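Local structure of twin-arginine translocation pathway signal protein (Burkholderia phytofirmans, 2RJO) at residues A[64-69]-A[259-264]; A[102-107]-A[277-282]; A[128-133]-A[163-168]; A[140-145]-A[174-179]. The protein binds beta-D-galactopyranose between two alpha/beta lobes and is probably a periplasmic sugar-binding protein of the kind that serves transport or sensing. All blocks are in the same frame, centred on the assembly; numbering follows the deposited sequence.

Interaction 1: A[64-69]-A[259-264]; sequences NLVLNV and IGLSMG
Leu-261 meets Val-66 and Asn-68 where helix 253-268 covers a face of the sheet in the N-terminal alpha/beta lobe of this periplasmic-binding-protein fold. The short axes of strand 65-69 and helix 259-264 approach to 7.3 Å and run roughly antiparallel, at 145°. No hydrogen bond joins the two segments; they meet by van der Waals packing, and every touching residue is buried. The apolar part centres on one methyl: Leu-261 CD2 lies 3.4 Å from Asn-68 CB and 4.2 Å from Val-66 CG1, with Val-66 O a further close neighbour. The leucine end thus lies between Val-66 and Asn-68, the two side chains of the strand that point to the helix. Leu-261 also packs on Ala-27 and Phe-30 of helix 18-34. The second kind of contact is side chain against bare helix backbone. Gly-260 presents its CA to the strand and Gly-264, one helical turn on, its carbonyl carbon; Val-66 CG1 lies 3.7 Å from Gly-264 C, and the CA atoms of Asn-68 and Gly-260 come within 5.3 Å. The polar end of Asn-68 is fixed from the preceding turn of the helix, ND2 giving hydrogen bonds to Leu-256 O and Gly-257 O. With CG anti to the backbone N (chi1 -178°), the amide reaches out from the strand and lies against the glycine, ND2 at 3.6 Å from Gly-260 CA.

Interaction 2: A[102-107]-A[277-282]; sequences HPWDYN and LPKDRR
Two surface loops of the N-terminal lobe meet here: the 3-10 turn 103-105, between strands 90-94 and 110-115, and the turn 277-282 that leads into strand 283-291. Trp-104 reaches from the first to the second. Bends at chi2, chi3 and chi4 curl the Lys-279 chain over the indole, placing CE 3.4 Å from the centroid of the six-membered ring, only 7° off the normal, a CH-pi contact. NZ follows at 4.5 Å from the same centroid in a cation-pi interaction, while CB of His-102 lies over the opposite face. At the ring edge, near its plane, Arg-282 CB approaches Trp-104 CE3 to 3.7 Å. The arginine then runs back past the indole in the opposite direction, its guanidinium turned 58° from the ring. NH1 comes 2.9 Å from Pro-103 O, a carbonyl that also accepts the backbone N-H of Tyr-106. Pro-103 CG packs 3.5 Å from Arg-282 O. Lys-279 and Asn-107 are exposed, whereas Arg-282 is buried. The backbone of Arg-282 bonds to His-113 of strand 110-115, Pro-103 and Trp-104 lean on Glu-283 at the start of strand 283-291, and Tyr-106 packs against helix 74-87.

Interaction 3: A[128-133]-A[163-168]; sequences QLFKSM and KKFPGI
Phe-130 meets both Phe-165 and Ile-168, and the contact is built from the way these three side chains are turned. Its CG lies anti to the carbonyl carbon (chi1 -58°), which carries the ring from the last turn of helix 118-132 toward the loop 163-168. Ile-168 lies over one face of this ring: CG1 sits 3.9 Å from the centroid, 23° off the normal, in a CH-pi contact, and the branch CG2 touches CE1 at 3.6 Å. Phe-165 meets the same residue differently, at CB and the CD2 side of the ring. The two aromatic rings are inclined by 57° with centroids 5.3 Å apart, an oblique pair. The beta carbon of Phe-130 does the closer touching, 3.8 Å from the centroid of the Phe-165 ring and over its face. Lys-131 follows one residue on: its CB points away from the loop, but the aliphatic chain, bent at chi2 and chi4, runs past the phenylalanine edge at about a right angle, CE 3.5 Å from Phe-165 CZ. The selenium of Met-133, a selenomethionine, lies 4.0 Å from Ile-168 CD1, again with the side chains at about a right angle. Phe-165 and Ile-168 are brought to one side by a type I beta turn, closed by the bond from Ile-168 N to Phe-165 O, 3.0 Å. Phe-130, Met-133 and Ile-168 also share Val-139 of strand 137-143. The last turn of helix 118-132 thus packs on the turn joining helix 149-163 to strand 168-175, at the far end of an alpha/beta lobe.

Interaction 4: A[140-145]-A[174-179]; sequences VALGGI and QVADWN. With GAL (beta-D-galactopyranose), chain B.
Trp-178 lies flat against Gly-144 at the tight end of this contact: the glycine CA sits 3.4 Å from the centroid of the six-membered ring, 5° off the normal, a close CH-pi contact made possible by the missing side chain. Ile-145 N lies over the same face toward the rim, and Ile-145 CG1 meets Trp-178 CD1 at 3.6 Å. Over the opposite face comes O4 of galactose, 3.1 Å from CZ2, so the ring is sandwiched between backbone and sugar. Two hydrogen bonds pair the parallel strands, Gln-174 N to Ala-141 O and Gly-143 N to Gln-174 O (2.7 Å); a third, Ala-176 N to Gly-143 O (2.8 Å), continues the ladder into the turn. The outer side is looser. Strand 168-175 borders the sheet, and Gln-174, Val-175 and Asp-177 are partly exposed; Val-175 CG1 rests 3.5 Å from Gly-144 O. A type I' turn, 176-179, then swings the indole round to the sugar, and Asn-179 is the N-cap of helix 180-194, its OD1 bonds being weak. Strands 137-143 and 168-175 and helix 149-163 form a beta-alpha-beta unit; the C-terminal ends of the strands and the loops after them line the interlobe sugar site, an arrangement characteristic of periplasmic binding proteins.

How the interactions relate
From the N terminus, strand 65-69 opens interaction 1, which closes only at helix 253-268, and the loop 102-107 opens interaction 2, which closes at 277-282; these two long loops cross, and both contacts belong to the N-terminal lobe, with centres about 15 Å apart. The chain between includes the second lobe. There interactions 3 and 4 close short loops that also cross, since 128-133, 140-145, 163-168 and 174-179 alternate; both fall within the spans of interactions 1 and 2. Interaction 3 ties the outer end of that lobe, about 41 Å from interaction 1 between centres, while interaction 4 joins its strands beside the galactose. The returning chain thus completes the first lobe.

Interaction 1: A[64-69]-A[259-264]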
loop_
_atom_site.group_PDB
_atom_site.type_symbol
_atom_site.label_atom_id
_atom_site.label_comp_id
_atom_site.label_asym_id
_atom_site.label_seq_id
_atom_site.Cartn_x
_atom_site.Cartn_y
_atom_site.Cartn_z
ATOM N N ASN A 64 -18.867 -4.060 -19.134
ATOM C CA ASN A 64 -17.935 -3.161 -19.811
ATOM C C ASN A 64 -17.234 -2.284 -18.773
ATOM O O ASN A 64 -17.468 -1.080 -18.688
ATOM C CB ASN A 64 -18.712 -2.316 -20.822
ATOM C CG ASN A 64 -17.814 -1.461 -21.687
ATOM O OD1 ASN A 64 -16.691 -1.846 -22.017
ATOM N ND2 ASN A 64 -18.318 -0.294 -22.080
ATOM N N LEU A 65 -16.360 -2.912 -17.992
ATOM C CA LEU A 65 -15.659 -2.219 -16.919
ATOM C C LEU A 65 -14.216 -2.683 -16.704
ATOM O O LEU A 65 -13.882 -3.847 -16.927
ATOM C CB LEU A 65 -16.467 -2.397 -15.624
ATOM C CG LEU A 65 -15.855 -2.076 -14.255
ATOM C CD1 LEU A 65 -15.773 -0.581 -14.040
ATOM C CD2 LEU A 65 -16.717 -2.704 -13.164
ATOM N N VAL A 66 -13.372 -1.751 -16.276
ATOM C CA VAL A 66 -11.976 -2.030 -15.975
ATOM C C VAL A 66 -11.762 -1.593 -14.529
ATOM O O VAL A 66 -11.810 -0.406 -14.213
ATOM C CB VAL A 66 -11.012 -1.242 -16.883
ATOM C CG1 VAL A 66 -9.574 -1.470 -16.437
ATOM C CG2 VAL A 66 -11.181 -1.686 -18.327
ATOM N N LEU A 67 -11.525 -2.566 -13.661
ATOM C CA LEU A 67 -11.344 -2.312 -12.241
ATOM C C LEU A 67 -9.921 -2.466 -11.703
ATOM O O LEU A 67 -9.237 -3.443 -12.004
ATOM C CB LEU A 67 -12.272 -3.239 -11.461
ATOM C CG LEU A 67 -12.203 -3.154 -9.941
ATOM C CD1 LEU A 67 -12.734 -1.804 -9.507
ATOM C CD2 LEU A 67 -13.013 -4.270 -9.330
ATOM N N ASN A 68 -9.485 -1.488 -10.911
ATOM C CA ASN A 68 -8.171 -1.523 -10.268
ATOM C C ASN A 68 -8.500 -1.496 -8.785
ATOM O O ASN A 68 -8.837 -0.443 -8.243
ATOM C CB ASN A 68 -7.330 -0.299 -10.639
ATOM C CG ASN A 68 -5.947 -0.340 -10.011
ATOM O OD1 ASN A 68 -5.472 -1.403 -9.627
ATOM N ND2 ASN A 68 -5.290 0.816 -9.922
ATOM N N VAL A 69 -8.402 -2.649 -8.130
ATOM C CA VAL A 69 -8.770 -2.750 -6.721
ATOM C C VAL A 69 -7.722 -3.223 -5.717
ATOM O O VAL A 69 -6.912 -4.110 -5.993
ATOM C CB VAL A 69 -10.015 -3.671 -6.572
ATOM C CG1 VAL A 69 -9.704 -5.054 -7.147
ATOM C CG2 VAL A 69 -10.429 -3.788 -5.107
ATOM N N ILE A 259 -1.680 3.120 -13.216
ATOM C CA ILE A 259 -1.115 1.999 -13.951
ATOM C C ILE A 259 -2.007 0.751 -13.882
ATOM O O ILE A 259 -2.180 0.062 -14.881
ATOM C CB ILE A 259 0.300 1.652 -13.432
ATOM C CG1 ILE A 259 1.137 1.051 -14.568
ATOM C CG2 ILE A 259 0.206 0.652 -12.272
ATOM C CD1 ILE A 259 1.330 1.973 -15.754
ATOM N N GLY A 260 -2.577 0.473 -12.710
ATOM C CA GLY A 260 -3.449 -0.683 -12.567
ATOM C C GLY A 260 -4.530 -0.681 -13.634
ATOM O O GLY A 260 -4.763 -1.698 -14.296
ATOM N N LEU A 261 -5.180 0.471 -13.805
ATOM C CA LEU A 261 -6.230 0.637 -14.807
ATOM C C LEU A 261 -5.660 0.602 -16.229
ATOM O O LEU A 261 -6.292 0.089 -17.140
ATOM C CB LEU A 261 -6.950 1.968 -14.604
ATOM C CG LEU A 261 -7.784 2.201 -13.346
ATOM C CD1 LEU A 261 -8.299 3.628 -13.374
ATOM C CD2 LEU A 261 -8.943 1.213 -13.280
ATOM N N SER A 262 -4.472 1.169 -16.410
ATOM C CA SER A 262 -3.841 1.184 -17.718
ATOM C C SER A 262 -3.639 -0.256 -18.213
ATOM O O SER A 262 -4.003 -0.583 -19.342
ATOM C CB SER A 262 -2.504 1.921 -17.637
ATOM O OG SER A 262 -1.900 2.030 -18.908
HETATM N N MSE A 263 -3.066 -1.108 -17.365
HETATM C CA MSE A 263 -2.843 -2.515 -17.712
HETATM C C MSE A 263 -4.175 -3.143 -18.104
HETATM O O MSE A 263 -4.302 -3.791 -19.150
HETATM C CB MSE A 263 -2.292 -3.297 -16.515
HETATM C CG MSE A 263 -0.834 -3.059 -16.199
HETATM SE SE MSE A 263 -0.344 -3.856 -14.659
HETATM C CE MSE A 263 0.447 -2.534 -13.874
ATOM N N GLY A 264 -5.164 -2.944 -17.240
ATOM C CA GLY A 264 -6.479 -3.494 -17.480
ATOM C C GLY A 264 -7.116 -3.027 -18.772
ATOM O O GLY A 264 -7.693 -3.835 -19.494
#

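Interaction 2: A[102-107]-A[277-282]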
loop_
_atom_site.group_PDB
_atom_site.type_symbol
_atom_site.label_atom_id
_atom_site.label_comp_id
_atom_site.label_asym_id
_atom_site.label_seq_id
_atom_site.Cartn_x
_atom_site.Cartn_y
_atom_site.Cartn_z
ATOM N N HIS A 102 -4.052 -16.798 -8.655
ATOM C CA HIS A 102 -3.118 -16.294 -9.666
ATOM C C HIS A 102 -3.853 -15.794 -10.906
ATOM O O HIS A 102 -4.814 -16.420 -11.376
ATOM C CB HIS A 102 -2.143 -17.396 -10.101
ATOM C CG HIS A 102 -1.364 -18.001 -8.980
ATOM N ND1 HIS A 102 -0.422 -17.291 -8.254
ATOM C CD2 HIS A 102 -1.390 -19.240 -8.436
ATOM C CE1 HIS A 102 0.086 -18.066 -7.322
ATOM N NE2 HIS A 102 -0.484 -19.259 -7.406
ATOM N N PRO A 103 -3.412 -14.651 -11.457
ATOM C CA PRO A 103 -4.072 -14.122 -12.654
ATOM C C PRO A 103 -4.073 -15.087 -13.844
ATOM O O PRO A 103 -5.043 -15.135 -14.602
ATOM C CB PRO A 103 -3.304 -12.827 -12.946
ATOM C CG PRO A 103 -2.007 -12.990 -12.214
ATOM C CD PRO A 103 -2.403 -13.707 -10.954
ATOM N N TRP A 104 -2.998 -15.853 -14.004
ATOM C CA TRP A 104 -2.915 -16.796 -15.120
ATOM C C TRP A 104 -3.941 -17.927 -15.046
ATOM O O TRP A 104 -4.125 -18.670 -16.014
ATOM C CB TRP A 104 -1.497 -17.357 -15.245
ATOM C CG TRP A 104 -0.885 -17.830 -13.960
ATOM C CD1 TRP A 104 -1.132 -19.002 -13.317
ATOM C CD2 TRP A 104 0.102 -17.145 -13.180
ATOM N NE1 TRP A 104 -0.363 -19.092 -12.179
ATOM C CE2 TRP A 104 0.396 -17.954 -12.068
ATOM C CE3 TRP A 104 0.748 -15.905 -13.299
ATOM C CZ2 TRP A 104 1.333 -17.584 -11.100
ATOM C CZ3 TRP A 104 1.677 -15.539 -12.334
ATOM C CH2 TRP A 104 1.951 -16.368 -11.246
ATOM N N ASP A 105 -4.612 -18.057 -13.905
ATOM C CA ASP A 105 -5.657 -19.068 -13.763
ATOM C C ASP A 105 -6.998 -18.444 -14.186
ATOM O O ASP A 105 -8.022 -19.130 -14.243
ATOM C CB ASP A 105 -5.753 -19.586 -12.317
ATOM C CG ASP A 105 -4.561 -20.463 -11.918
ATOM O OD1 ASP A 105 -4.070 -21.243 -12.762
ATOM O OD2 ASP A 105 -4.124 -20.382 -10.752
ATOM N N TYR A 106 -6.989 -17.144 -14.473
ATOM C CA TYR A 106 -8.207 -16.467 -14.915
ATOM C C TYR A 106 -7.958 -15.627 -16.170
ATOM O O TYR A 106 -8.366 -14.463 -16.219
ATOM C CB TYR A 106 -8.781 -15.554 -13.819
ATOM C CG TYR A 106 -9.345 -16.251 -12.593
ATOM C CD1 TYR A 106 -8.508 -16.689 -11.571
ATOM C CD2 TYR A 106 -10.715 -16.431 -12.440
ATOM C CE1 TYR A 106 -9.019 -17.282 -10.419
ATOM C CE2 TYR A 106 -11.245 -17.029 -11.286
ATOM C CZ TYR A 106 -10.386 -17.448 -10.279
ATOM O OH TYR A 106 -10.881 -18.002 -9.115
ATOM N N ASN A 107 -7.288 -16.196 -17.175
ATOM C CA ASN A 107 -7.027 -15.456 -18.420
ATOM C C ASN A 107 -8.333 -15.196 -19.179
ATOM O O ASN A 107 -9.178 -16.086 -19.298
ATOM C CB ASN A 107 -6.074 -16.231 -19.338
ATOM C CG ASN A 107 -4.680 -16.394 -18.747
ATOM O OD1 ASN A 107 -4.258 -15.615 -17.893
ATOM N ND2 ASN A 107 -3.950 -17.406 -19.216
ATOM N N LEU A 277 2.557 -13.221 -21.631
ATOM C CA LEU A 277 3.392 -12.433 -20.723
ATOM C C LEU A 277 4.172 -13.277 -19.724
ATOM O O LEU A 277 3.703 -14.324 -19.281
ATOM C CB LEU A 277 2.538 -11.443 -19.929
ATOM C CG LEU A 277 2.113 -10.087 -20.470
ATOM C CD1 LEU A 277 1.430 -10.239 -21.797
ATOM C CD2 LEU A 277 1.180 -9.436 -19.458
ATOM N N PRO A 278 5.382 -12.832 -19.360
ATOM C CA PRO A 278 6.140 -13.617 -18.386
ATOM C C PRO A 278 5.349 -13.527 -17.079
ATOM O O PRO A 278 4.486 -12.647 -16.929
ATOM C CB PRO A 278 7.476 -12.877 -18.302
ATOM C CG PRO A 278 7.614 -12.269 -19.671
ATOM C CD PRO A 278 6.212 -11.758 -19.939
ATOM N N LYS A 279 5.634 -14.425 -16.146
ATOM C CA LYS A 279 4.931 -14.436 -14.869
ATOM C C LYS A 279 5.160 -13.135 -14.088
ATOM O O LYS A 279 4.234 -12.622 -13.460
ATOM C CB LYS A 279 5.392 -15.636 -14.028
ATOM C CG LYS A 279 5.460 -16.964 -14.794
ATOM C CD LYS A 279 4.105 -17.645 -14.936
ATOM C CE LYS A 279 3.674 -18.268 -13.618
ATOM N NZ LYS A 279 4.591 -19.363 -13.150
ATOM N N ASP A 280 6.384 -12.605 -14.127
ATOM C CA ASP A 280 6.692 -11.376 -13.398
ATOM C C ASP A 280 5.985 -10.135 -13.932
ATOM O O ASP A 280 6.144 -9.040 -13.383
ATOM C CB ASP A 280 8.205 -11.124 -13.338
ATOM C CG ASP A 280 8.866 -11.205 -14.691
ATOM O OD1 ASP A 280 9.637 -10.287 -15.027
ATOM O OD2 ASP A 280 8.623 -12.194 -15.412
ATOM N N ARG A 281 5.206 -10.305 -14.996
ATOM C CA ARG A 281 4.436 -9.203 -15.564
ATOM C C ARG A 281 2.960 -9.428 -15.258
ATOM O O ARG A 281 2.118 -8.572 -15.522
ATOM C CB ARG A 281 4.678 -9.090 -17.068
ATOM C CG ARG A 281 6.089 -8.621 -17.360
ATOM C CD ARG A 281 6.297 -8.271 -18.799
ATOM N NE ARG A 281 7.544 -7.536 -18.964
ATOM C CZ ARG A 281 7.935 -6.985 -20.108
ATOM N NH1 ARG A 281 7.177 -7.096 -21.193
ATOM N NH2 ARG A 281 9.059 -6.288 -20.152
ATOM N N ARG A 282 2.676 -10.589 -14.678
ATOM C CA ARG A 282 1.328 -10.989 -14.276
ATOM C C ARG A 282 1.182 -10.782 -12.766
ATOM O O ARG A 282 0.158 -10.292 -12.297
ATOM C CB ARG A 282 1.095 -12.453 -14.646
ATOM C CG ARG A 282 0.485 -12.638 -16.025
ATOM C CD ARG A 282 -0.989 -12.232 -15.976
ATOM N NE ARG A 282 -1.699 -12.658 -17.165
ATOM C CZ ARG A 282 -2.974 -13.027 -17.196
ATOM N NH1 ARG A 282 -3.707 -13.036 -16.096
ATOM N NH2 ARG A 282 -3.526 -13.368 -18.352
#

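Interaction 3: A[128-133]-A[163-168]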
loop_
_atom_site.group_PDB
_atom_site.type_symbol
_atom_site.label_atom_id
_atom_site.label_comp_id
_atom_site.label_asym_id
_atom_site.label_seq_id
_atom_site.Cartn_x
_atom_site.Cartn_y
_atom_site.Cartn_z
ATOM N N GLN A 128 16.997 0.873 9.643
ATOM C CA GLN A 128 17.327 2.288 9.756
ATOM C C GLN A 128 16.945 2.795 11.138
ATOM O O GLN A 128 17.672 3.590 11.732
ATOM C CB GLN A 128 16.583 3.099 8.698
ATOM C CG GLN A 128 16.779 4.602 8.837
ATOM C CD GLN A 128 18.224 5.028 8.616
ATOM O OE1 GLN A 128 18.726 5.019 7.485
ATOM N NE2 GLN A 128 18.903 5.397 9.701
ATOM N N LEU A 129 15.793 2.342 11.631
ATOM C CA LEU A 129 15.309 2.739 12.943
ATOM C C LEU A 129 16.267 2.281 14.045
ATOM O O LEU A 129 16.608 3.046 14.949
ATOM C CB LEU A 129 13.919 2.148 13.184
ATOM C CG LEU A 129 13.330 2.356 14.577
ATOM C CD1 LEU A 129 13.007 3.832 14.780
ATOM C CD2 LEU A 129 12.078 1.510 14.752
ATOM N N PHE A 130 16.717 1.032 13.965
ATOM C CA PHE A 130 17.621 0.514 14.977
ATOM C C PHE A 130 18.977 1.198 14.925
ATOM O O PHE A 130 19.646 1.326 15.947
ATOM C CB PHE A 130 17.792 -0.998 14.822
ATOM C CG PHE A 130 16.501 -1.767 14.905
ATOM C CD1 PHE A 130 15.407 -1.268 15.627
ATOM C CD2 PHE A 130 16.378 -3.005 14.276
ATOM C CE1 PHE A 130 14.214 -1.996 15.715
ATOM C CE2 PHE A 130 15.185 -3.740 14.361
ATOM C CZ PHE A 130 14.103 -3.230 15.083
ATOM N N LYS A 131 19.399 1.631 13.741
ATOM C CA LYS A 131 20.679 2.314 13.644
ATOM C C LYS A 131 20.532 3.610 14.431
ATOM O O LYS A 131 21.386 3.957 15.251
ATOM C CB LYS A 131 21.031 2.648 12.191
ATOM C CG LYS A 131 21.151 1.458 11.251
ATOM C CD LYS A 131 22.134 0.424 11.772
ATOM C CE LYS A 131 22.542 -0.566 10.682
ATOM N NZ LYS A 131 23.435 0.075 9.675
ATOM N N SER A 132 19.434 4.315 14.186
ATOM C CA SER A 132 19.178 5.577 14.864
ATOM C C SER A 132 19.207 5.430 16.371
ATOM O O SER A 132 19.561 6.370 17.081
ATOM C CB SER A 132 17.820 6.142 14.449
ATOM O OG SER A 132 17.828 6.539 13.094
HETATM N N MSE A 133 18.827 4.256 16.860
HETATM C CA MSE A 133 18.792 3.992 18.297
HETATM C C MSE A 133 20.153 3.550 18.838
HETATM O O MSE A 133 20.292 3.285 20.031
HETATM C CB MSE A 133 17.764 2.897 18.598
HETATM C CG MSE A 133 16.312 3.268 18.333
HETATM SE SE MSE A 133 15.258 1.793 18.301
HETATM C CE MSE A 133 13.935 2.355 17.521
ATOM N N LYS A 163 16.201 -9.864 14.639
ATOM C CA LYS A 163 17.108 -10.998 14.745
ATOM C C LYS A 163 18.540 -10.570 14.466
ATOM O O LYS A 163 19.493 -11.178 14.961
ATOM C CB LYS A 163 16.699 -12.098 13.762
ATOM C CG LYS A 163 17.485 -13.393 13.913
ATOM C CD LYS A 163 17.993 -13.916 12.562
ATOM C CE LYS A 163 19.089 -13.015 12.001
ATOM N NZ LYS A 163 19.690 -13.523 10.709
ATOM N N LYS A 164 18.694 -9.506 13.686
ATOM C CA LYS A 164 20.022 -9.030 13.336
ATOM C C LYS A 164 20.504 -7.917 14.269
ATOM O O LYS A 164 21.601 -7.378 14.103
ATOM C CB LYS A 164 20.026 -8.557 11.882
ATOM C CG LYS A 164 21.412 -8.474 11.273
ATOM C CD LYS A 164 22.091 -9.857 11.248
ATOM C CE LYS A 164 23.532 -9.751 10.745
ATOM N NZ LYS A 164 24.100 -11.096 10.435
ATOM N N PHE A 165 19.675 -7.577 15.249
ATOM C CA PHE A 165 19.998 -6.550 16.240
ATOM C C PHE A 165 19.549 -7.093 17.576
ATOM O O PHE A 165 18.476 -6.725 18.071
ATOM C CB PHE A 165 19.234 -5.260 15.967
ATOM C CG PHE A 165 19.807 -4.436 14.853
ATOM C CD1 PHE A 165 20.529 -3.277 15.131
ATOM C CD2 PHE A 165 19.613 -4.800 13.525
ATOM C CE1 PHE A 165 21.047 -2.488 14.104
ATOM C CE2 PHE A 165 20.124 -4.025 12.489
ATOM C CZ PHE A 165 20.844 -2.864 12.781
ATOM N N PRO A 166 20.341 -7.994 18.175
ATOM C CA PRO A 166 19.937 -8.548 19.469
ATOM C C PRO A 166 19.938 -7.516 20.588
ATOM O O PRO A 166 19.419 -7.768 21.679
ATOM C CB PRO A 166 20.940 -9.682 19.696
ATOM C CG PRO A 166 22.144 -9.251 18.911
ATOM C CD PRO A 166 21.535 -8.684 17.654
ATOM N N GLY A 167 20.502 -6.348 20.304
ATOM C CA GLY A 167 20.542 -5.301 21.301
ATOM C C GLY A 167 19.216 -4.569 21.375
ATOM O O GLY A 167 19.009 -3.750 22.264
ATOM N N ILE A 168 18.321 -4.853 20.430
ATOM C CA ILE A 168 17.001 -4.220 20.392
ATOM C C ILE A 168 15.987 -5.110 21.101
ATOM O O ILE A 168 15.926 -6.309 20.843
ATOM C CB ILE A 168 16.523 -4.001 18.931
ATOM C CG1 ILE A 168 17.417 -2.972 18.239
ATOM C CG2 ILE A 168 15.088 -3.510 18.916
ATOM C CD1 ILE A 168 17.271 -1.583 18.792
#

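Interaction 4: A[140-145]-A[174-179]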
loop_
_atom_site.group_PDB
_atom_site.type_symbol
_atom_site.label_atom_id
_atom_site.label_comp_id
_atom_site.label_asym_id
_atom_site.label_seq_id
_atom_site.Cartn_x
_atom_site.Cartn_y
_atom_site.Cartn_z
ATOM N N VAL A 140 8.592 -0.291 20.218
ATOM C CA VAL A 140 7.196 -0.697 20.132
ATOM C C VAL A 140 6.867 -0.689 18.636
ATOM O O VAL A 140 7.427 0.119 17.892
ATOM C CB VAL A 140 6.247 0.270 20.888
ATOM C CG1 VAL A 140 6.437 0.117 22.380
ATOM C CG2 VAL A 140 6.501 1.711 20.468
ATOM N N ALA A 141 5.979 -1.576 18.191
ATOM C CA ALA A 141 5.630 -1.643 16.774
ATOM C C ALA A 141 4.127 -1.724 16.505
ATOM O O ALA A 141 3.395 -2.450 17.184
ATOM C CB ALA A 141 6.338 -2.821 16.123
ATOM N N LEU A 142 3.684 -0.972 15.500
ATOM C CA LEU A 142 2.285 -0.906 15.104
ATOM C C LEU A 142 2.082 -1.610 13.770
ATOM O O LEU A 142 2.734 -1.278 12.788
ATOM C CB LEU A 142 1.854 0.555 14.990
ATOM C CG LEU A 142 1.833 1.352 16.299
ATOM C CD1 LEU A 142 2.022 2.833 15.999
ATOM C CD2 LEU A 142 0.524 1.088 17.041
ATOM N N GLY A 143 1.166 -2.573 13.736
ATOM C CA GLY A 143 0.921 -3.316 12.509
ATOM C C GLY A 143 -0.402 -3.041 11.820
ATOM O O GLY A 143 -1.315 -2.461 12.400
ATOM N N GLY A 144 -0.506 -3.462 10.566
ATOM C CA GLY A 144 -1.732 -3.257 9.811
ATOM C C GLY A 144 -2.704 -4.405 10.000
ATOM O O GLY A 144 -2.429 -5.316 10.781
ATOM N N ILE A 145 -3.841 -4.367 9.301
ATOM C CA ILE A 145 -4.839 -5.429 9.412
ATOM C C ILE A 145 -4.147 -6.792 9.398
ATOM O O ILE A 145 -3.377 -7.109 8.497
ATOM C CB ILE A 145 -5.877 -5.339 8.265
ATOM C CG1 ILE A 145 -6.660 -4.030 8.399
ATOM C CG2 ILE A 145 -6.830 -6.537 8.306
ATOM C CD1 ILE A 145 -7.574 -3.723 7.230
ATOM N N GLN A 174 1.399 -4.260 18.305
ATOM C CA GLN A 174 -0.051 -4.078 18.318
ATOM C C GLN A 174 -0.575 -3.675 16.943
ATOM O O GLN A 174 0.052 -2.898 16.225
ATOM C CB GLN A 174 -0.441 -3.008 19.332
ATOM C CG GLN A 174 -0.326 -3.444 20.778
ATOM C CD GLN A 174 -1.456 -4.356 21.207
ATOM O OE1 GLN A 174 -2.625 -3.982 21.152
ATOM N NE2 GLN A 174 -1.112 -5.559 21.648
ATOM N N VAL A 175 -1.736 -4.206 16.599
ATOM C CA VAL A 175 -2.383 -3.923 15.331
ATOM C C VAL A 175 -3.232 -2.660 15.453
ATOM O O VAL A 175 -4.016 -2.518 16.398
ATOM C CB VAL A 175 -3.277 -5.101 14.931
ATOM C CG1 VAL A 175 -4.139 -4.731 13.734
ATOM C CG2 VAL A 175 -2.413 -6.316 14.636
ATOM N N ALA A 176 -3.062 -1.734 14.515
ATOM C CA ALA A 176 -3.832 -0.491 14.529
ATOM C C ALA A 176 -4.620 -0.338 13.221
ATOM O O ALA A 176 -5.121 0.743 12.900
ATOM C CB ALA A 176 -2.909 0.695 14.742
ATOM N N ASP A 177 -4.705 -1.436 12.470
ATOM C CA ASP A 177 -5.452 -1.487 11.216
ATOM C C ASP A 177 -5.202 -0.339 10.223
ATOM O O ASP A 177 -6.158 0.179 9.641
ATOM C CB ASP A 177 -6.963 -1.543 11.503
ATOM C CG ASP A 177 -7.388 -2.802 12.248
ATOM O OD1 ASP A 177 -6.791 -3.876 12.031
ATOM O OD2 ASP A 177 -8.350 -2.713 13.045
ATOM N N TRP A 178 -3.942 0.058 10.039
ATOM C CA TRP A 178 -3.575 1.140 9.105
ATOM C C TRP A 178 -4.158 2.524 9.443
ATOM O O TRP A 178 -3.971 3.474 8.682
ATOM C CB TRP A 178 -4.035 0.800 7.685
ATOM C CG TRP A 178 -3.706 -0.591 7.190
ATOM C CD1 TRP A 178 -4.597 -1.529 6.757
ATOM C CD2 TRP A 178 -2.401 -1.165 7.004
ATOM N NE1 TRP A 178 -3.933 -2.642 6.305
ATOM C CE2 TRP A 178 -2.587 -2.447 6.447
ATOM C CE3 TRP A 178 -1.094 -0.719 7.256
ATOM C CZ2 TRP A 178 -1.506 -3.292 6.134
ATOM C CZ3 TRP A 178 -0.020 -1.559 6.944
ATOM C CH2 TRP A 178 -0.236 -2.830 6.391
ATOM N N ASN A 179 -4.853 2.637 10.571
ATOM C CA ASN A 179 -5.520 3.880 10.966
ATOM C C ASN A 179 -4.771 4.698 12.028
ATOM O O ASN A 179 -4.411 4.170 13.078
ATOM C CB ASN A 179 -6.921 3.507 11.462
ATOM C CG ASN A 179 -7.812 4.704 11.665
ATOM O OD1 ASN A 179 -7.566 5.532 12.540
ATOM N ND2 ASN A 179 -8.864 4.806 10.855
HETATM C C1 GAL B . -3.153 0.818 3.347
HETATM C C2 GAL B . -1.641 0.998 3.621
HETATM C C3 GAL B . -0.850 0.416 2.428
HETATM C C4 GAL B . -1.204 -1.074 2.283
HETATM C C5 GAL B . -2.738 -1.155 2.047
HETATM C C6 GAL B . -3.127 -2.612 1.907
HETATM O O1 GAL B . -3.895 1.342 4.464
HETATM O O2 GAL B . -1.341 2.386 3.753
HETATM O O3 GAL B . 0.551 0.541 2.661
HETATM O O4 GAL B . -0.871 -1.748 3.497
HETATM O O5 GAL B . -3.467 -0.594 3.189
HETATM O O6 GAL B . -4.524 -2.664 1.686
#